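Local coordinates for prephenate dehydratase:Amino acid-binding ACT (Brucella abortus, PDB 6VH5), which probably catalyses the conversion of prephenate to phenylpyruvate, a step of phenylalanine biosynthesis, and binds phenylalanine in its ACT domain, at residues H128-C133 with A166-R171; L156-K161 with D175-D180. All coordinates share one frame; numbering follows the deposited sequence.

Interaction 1 of 2, residues H128-C133 with A166-R171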
loop_
_atom_site.group_PDB
_atom_site.type_symbol
_atom_site.label_atom_id
_atom_site.label_comp_id
_atom_site.label_asym_id
_atom_site.label_seq_id
_atom_site.Cartn_x
_atom_site.Cartn_y
_atom_site.Cartn_z
ATOM N N HIS A 128 0.775 14.364 -0.938
ATOM C CA HIS A 128 -0.198 13.612 -1.724
ATOM C C HIS A 128 -1.532 14.348 -1.787
ATOM O O HIS A 128 -2.244 14.251 -2.795
ATOM C CB HIS A 128 -0.358 12.203 -1.137
ATOM C CG HIS A 128 -1.220 11.286 -1.949
ATOM N ND1 HIS A 128 -0.782 10.680 -3.109
ATOM C CD2 HIS A 128 -2.491 10.857 -1.759
ATOM C CE1 HIS A 128 -1.746 9.925 -3.604
ATOM N NE2 HIS A 128 -2.794 10.013 -2.804
ATOM N N ALA A 129 -1.900 15.054 -0.713
ATOM C CA ALA A 129 -3.110 15.876 -0.720
ATOM C C ALA A 129 -2.973 17.066 -1.674
ATOM O O ALA A 129 -3.901 17.378 -2.433
ATOM C CB ALA A 129 -3.419 16.359 0.695
ATOM N N LEU A 130 -1.827 17.748 -1.641
ATOM C CA LEU A 130 -1.580 18.830 -2.590
ATOM C C LEU A 130 -1.747 18.336 -4.017
ATOM O O LEU A 130 -2.270 19.053 -4.876
ATOM C CB LEU A 130 -0.184 19.421 -2.379
ATOM C CG LEU A 130 0.061 20.097 -1.027
ATOM C CD1 LEU A 130 1.506 20.532 -0.912
ATOM C CD2 LEU A 130 -0.864 21.290 -0.845
ATOM N N GLY A 131 -1.295 17.106 -4.283
ATOM C CA GLY A 131 -1.420 16.503 -5.597
ATOM C C GLY A 131 -2.841 16.160 -5.992
ATOM O O GLY A 131 -3.091 15.867 -7.165
ATOM N N GLN A 132 -3.757 16.098 -5.032
ATOM C CA GLN A 132 -5.159 15.843 -5.336
ATOM C C GLN A 132 -5.990 17.112 -5.361
ATOM O O GLN A 132 -7.195 17.046 -5.623
ATOM C CB GLN A 132 -5.745 14.846 -4.330
ATOM C CG GLN A 132 -5.006 13.539 -4.325
ATOM C CD GLN A 132 -5.575 12.511 -3.347
ATOM O OE1 GLN A 132 -5.290 11.325 -3.470
ATOM N NE2 GLN A 132 -6.375 12.963 -2.378
ATOM N N CYS A 133 -5.377 18.264 -5.107
ATOM C CA CYS A 133 -6.077 19.537 -5.056
ATOM C C CYS A 133 -5.366 20.568 -5.914
ATOM O O CYS A 133 -5.321 21.754 -5.580
ATOM C CB CYS A 133 -6.182 20.031 -3.615
ATOM S SG CYS A 133 -7.156 18.971 -2.527
ATOM N N ALA A 166 -3.129 28.982 4.477
ATOM C CA ALA A 166 -4.331 28.165 4.430
ATOM C C ALA A 166 -3.969 26.680 4.514
ATOM O O ALA A 166 -2.818 26.281 4.318
ATOM C CB ALA A 166 -5.121 28.445 3.154
ATOM N N ALA A 167 -4.957 25.855 4.833
ATOM C CA ALA A 167 -4.735 24.413 4.902
ATOM C C ALA A 167 -5.807 23.663 4.118
ATOM O O ALA A 167 -6.941 24.129 3.986
ATOM C CB ALA A 167 -4.711 23.903 6.357
ATOM N N LEU A 168 -5.430 22.485 3.612
ATOM C CA LEU A 168 -6.352 21.519 3.019
ATOM C C LEU A 168 -6.400 20.319 3.953
ATOM O O LEU A 168 -5.405 19.599 4.085
ATOM C CB LEU A 168 -5.889 21.095 1.630
ATOM C CG LEU A 168 -5.785 22.155 0.553
ATOM C CD1 LEU A 168 -5.033 21.601 -0.638
ATOM C CD2 LEU A 168 -7.182 22.575 0.160
ATOM N N ALA A 169 -7.555 20.088 4.567
ATOM C CA ALA A 169 -7.660 19.122 5.651
ATOM C C ALA A 169 -9.085 18.599 5.707
ATOM O O ALA A 169 -9.999 19.192 5.118
ATOM C CB ALA A 169 -7.254 19.758 6.990
ATOM N N PRO A 170 -9.314 17.487 6.416
ATOM C CA PRO A 170 -10.681 16.982 6.581
ATOM C C PRO A 170 -11.529 17.947 7.392
ATOM O O PRO A 170 -11.027 18.714 8.214
ATOM C CB PRO A 170 -10.489 15.657 7.335
ATOM C CG PRO A 170 -9.078 15.243 7.034
ATOM C CD PRO A 170 -8.326 16.558 6.988
ATOM N N ARG A 171 -12.845 17.864 7.173
ATOM C CA ARG A 171 -13.775 18.779 7.828
ATOM C C ARG A 171 -13.606 18.762 9.346
ATOM O O ARG A 171 -13.731 19.806 9.999
ATOM C CB ARG A 171 -15.212 18.424 7.443
ATOM C CG ARG A 171 -16.271 19.175 8.245
ATOM C CD ARG A 171 -17.680 18.834 7.793
ATOM N NE ARG A 171 -17.799 18.901 6.341
ATOM C CZ ARG A 171 -18.062 20.010 5.654
ATOM N NH1 ARG A 171 -18.147 19.959 4.331
ATOM N NH2 ARG A 171 -18.221 21.171 6.283
#

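Interaction 2 of 2, residues L156-K161 with D175-D180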
loop_
_atom_site.group_PDB
_atom_site.type_symbol
_atom_site.label_atom_id
_atom_site.label_comp_id
_atom_site.label_asym_id
_atom_site.label_seq_id
_atom_site.Cartn_x
_atom_site.Cartn_y
_atom_site.Cartn_z
ATOM N N LEU A 156 -0.969 23.447 12.226
ATOM C CA LEU A 156 0.083 24.425 11.966
ATOM C C LEU A 156 -0.502 25.809 11.703
ATOM O O LEU A 156 0.043 26.821 12.155
ATOM C CB LEU A 156 0.941 23.976 10.783
ATOM C CG LEU A 156 2.051 24.953 10.381
ATOM C CD1 LEU A 156 3.186 24.884 11.392
ATOM C CD2 LEU A 156 2.555 24.708 8.961
ATOM N N VAL A 157 -1.601 25.871 10.953
ATOM C CA VAL A 157 -2.216 27.150 10.618
ATOM C C VAL A 157 -2.766 27.830 11.866
ATOM O O VAL A 157 -2.640 29.048 12.030
ATOM C CB VAL A 157 -3.299 26.938 9.539
ATOM C CG1 VAL A 157 -4.244 28.129 9.456
ATOM C CG2 VAL A 157 -2.644 26.712 8.184
ATOM N N ALA A 158 -3.373 27.062 12.767
ATOM C CA ALA A 158 -3.925 27.651 13.984
ATOM C C ALA A 158 -2.831 28.110 14.934
ATOM O O ALA A 158 -3.028 29.075 15.683
ATOM C CB ALA A 158 -4.829 26.642 14.696
ATOM N N ASP A 159 -1.668 27.455 14.897
ATOM C CA ASP A 159 -0.611 27.774 15.847
ATOM C C ASP A 159 0.216 28.964 15.373
ATOM O O ASP A 159 0.536 29.853 16.167
ATOM C CB ASP A 159 0.279 26.547 16.077
ATOM C CG ASP A 159 -0.480 25.380 16.723
ATOM O OD1 ASP A 159 -0.032 24.214 16.595
ATOM O OD2 ASP A 159 -1.545 25.620 17.336
ATOM N N VAL A 160 0.536 29.019 14.077
ATOM C CA VAL A 160 1.396 30.085 13.571
ATOM C C VAL A 160 0.645 31.410 13.503
ATOM O O VAL A 160 1.252 32.480 13.645
ATOM C CB VAL A 160 1.974 29.674 12.203
ATOM C CG1 VAL A 160 2.758 30.817 11.571
ATOM C CG2 VAL A 160 2.847 28.431 12.363
ATOM N N LYS A 161 -0.675 31.370 13.315
ATOM C CA LYS A 161 -1.514 32.571 13.301
ATOM C C LYS A 161 -1.072 33.556 12.221
ATOM O O LYS A 161 -1.234 34.773 12.356
ATOM C CB LYS A 161 -1.520 33.239 14.681
ATOM C CG LYS A 161 -1.958 32.289 15.785
ATOM C CD LYS A 161 -1.815 32.889 17.163
ATOM C CE LYS A 161 -2.306 31.906 18.216
ATOM N NZ LYS A 161 -1.312 30.824 18.481
ATOM N N ASP A 175 -13.185 21.996 12.794
ATOM C CA ASP A 175 -13.898 22.175 14.056
ATOM C C ASP A 175 -12.941 22.117 15.239
ATOM O O ASP A 175 -13.057 22.909 16.180
ATOM C CB ASP A 175 -14.983 21.107 14.211
ATOM C CG ASP A 175 -15.741 20.840 12.920
ATOM O OD1 ASP A 175 -15.845 21.762 12.079
ATOM O OD2 ASP A 175 -16.237 19.703 12.752
ATOM N N LEU A 176 -11.978 21.193 15.199
ATOM C CA LEU A 176 -11.077 21.001 16.332
ATOM C C LEU A 176 -10.157 22.201 16.526
ATOM O O LEU A 176 -9.911 22.624 17.663
ATOM C CB LEU A 176 -10.262 19.717 16.147
ATOM C CG LEU A 176 -11.001 18.395 16.383
ATOM C CD1 LEU A 176 -10.047 17.194 16.403
ATOM C CD2 LEU A 176 -11.834 18.444 17.663
ATOM N N TYR A 177 -9.645 22.773 15.440
ATOM C CA TYR A 177 -8.696 23.873 15.545
ATOM C C TYR A 177 -9.342 25.244 15.369
ATOM O O TYR A 177 -8.625 26.243 15.252
ATOM C CB TYR A 177 -7.556 23.674 14.543
ATOM C CG TYR A 177 -6.718 22.475 14.894
ATOM C CD1 TYR A 177 -5.807 22.531 15.942
ATOM C CD2 TYR A 177 -6.863 21.277 14.216
ATOM C CE1 TYR A 177 -5.048 21.429 16.297
ATOM C CE2 TYR A 177 -6.103 20.171 14.556
ATOM C CZ TYR A 177 -5.199 20.256 15.604
ATOM O OH TYR A 177 -4.436 19.168 15.954
ATOM N N GLY A 178 -10.670 25.319 15.378
ATOM C CA GLY A 178 -11.362 26.596 15.295
ATOM C C GLY A 178 -11.044 27.377 14.039
ATOM O O GLY A 178 -10.884 28.601 14.099
ATOM N N LEU A 179 -10.954 26.694 12.899
ATOM C CA LEU A 179 -10.622 27.323 11.630
ATOM C C LEU A 179 -11.870 27.517 10.776
ATOM O O LEU A 179 -12.834 26.754 10.865
ATOM C CB LEU A 179 -9.598 26.490 10.851
ATOM C CG LEU A 179 -8.198 26.335 11.462
ATOM C CD1 LEU A 179 -7.281 25.535 10.525
ATOM C CD2 LEU A 179 -7.581 27.683 11.828
ATOM N N ASP A 180 -11.845 28.578 9.969
ATOM C CA ASP A 180 -12.915 28.861 9.025
ATOM C C ASP A 180 -12.714 28.049 7.757
ATOM O O ASP A 180 -11.601 27.968 7.234
ATOM C CB ASP A 180 -12.932 30.346 8.657
ATOM C CG ASP A 180 -13.765 31.176 9.601
ATOM O OD1 ASP A 180 -14.495 30.578 10.421
ATOM O OD2 ASP A 180 -13.712 32.422 9.497
#

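Interaction 1 of 2, residues H128-C133 with A166-R171
In the part of the chain consistent with the type 2 periplasmic-binding-protein fold of prephenate dehydratases, L168 of strand 165-169 meets L130 of the short helix 127-130 and C133, which precedes helix 134-139. The strand lies between strands 122-125 and 108-111 in its sheet. The contact joins it to the turn that links the two helices. One methyl does the touching from the strand. CD1 of L168 lies 3.6 Å from CB of C133 and 3.9 Å from SG of C133. The same methyl is 4.2 Å from CD2 of L130, a looser contact in which the two leucines meet by their methyl ends. CG of L168 stands anti to its own carbonyl carbon (chi1 -62°), and the second torsion (168°) extends CD1 toward the turn.

The turn holds the two partners of L168 together. L130 to C133 form a type I beta turn, in which N of C133 donates to O of L130 over 3.2 Å. N of Q132 donates to O of A129 over 2.9 Å. C133 then takes the N-cap position of the next helix, and its CB points toward the strand.

Neighbours extend the apolar setting of L168: its side chain also touches V123 of strand 122-125 and V186 of a loop. The backbone of L168 bonds with H124, and its O is hydrogen-bonded to OG of S125. No hydrogen bond crosses between 128-133 and 166-171. Adhesion here is therefore apolar, with carbon and sulfur of a buried cysteine resting on one leucine methyl.

Interaction 2 of 2, residues L156-K161 with D175-D180
Apolar contacts carry the meeting of V157 and A158, near the end of helix 150-160, with Y177 and L179, just past helix 171-176. CB of A158 points toward the other segment and lies 4.0 Å from CB of Y177. It also lies 4.1 Å from CD2 of L179. A158 thus sits against two side chains two residues apart. V157 adds one branch: its CG1 is 4.1 Å from CD2 of L179 and equally near CD1, so it meets both methyls of the leucine. CG1 stands anti to the backbone N of V157 (chi1 163°), which turns this branch to L179.

A backbone approach accompanies these. CB of A158 is 3.9 Å from O of Y177, and the CA atoms of the same two residues are 6.3 Å apart, the closest pair across the contact. This is consistent with the small alanine side chain.

No hydrogen bond crosses between the two segments. Within 156-161, NZ of K161 donates to O of D159 over 3.1 Å, tilted 29° from the carbonyl plane. K161 leaves the helix with positive phi.

Around the contact, Y177 also packs on A154 and R155, and L179 on A154, so both lie along helix 150-160. V157 reaches M165 and A167 of strand 165-169, and L112 of a loop touches both V157 and L179. D180 continues from here into strand 180-183, where its backbone bonds with V111 of strand 108-111.

The two interactions lie about 15 Å apart, centre to centre, within the prephenate dehydratase part of the chain. Along the chain their segments alternate: 128-133, 156-161, 166-171, 175-180. Strand 165-169 carries one side of interaction 1 and, along the chain, lies between the two helices of interaction 2. The interactions touch directly, where CG2 of V157 packs against CB of A167. A167 meets helix 150-160 and L168 meets 128-133, so adjacent strand residues carry the packing of two different elements on the sheet that contains 165-169. Both contacts lie away from the phenylalanine pockets and from T194, predicted to be essential for activity.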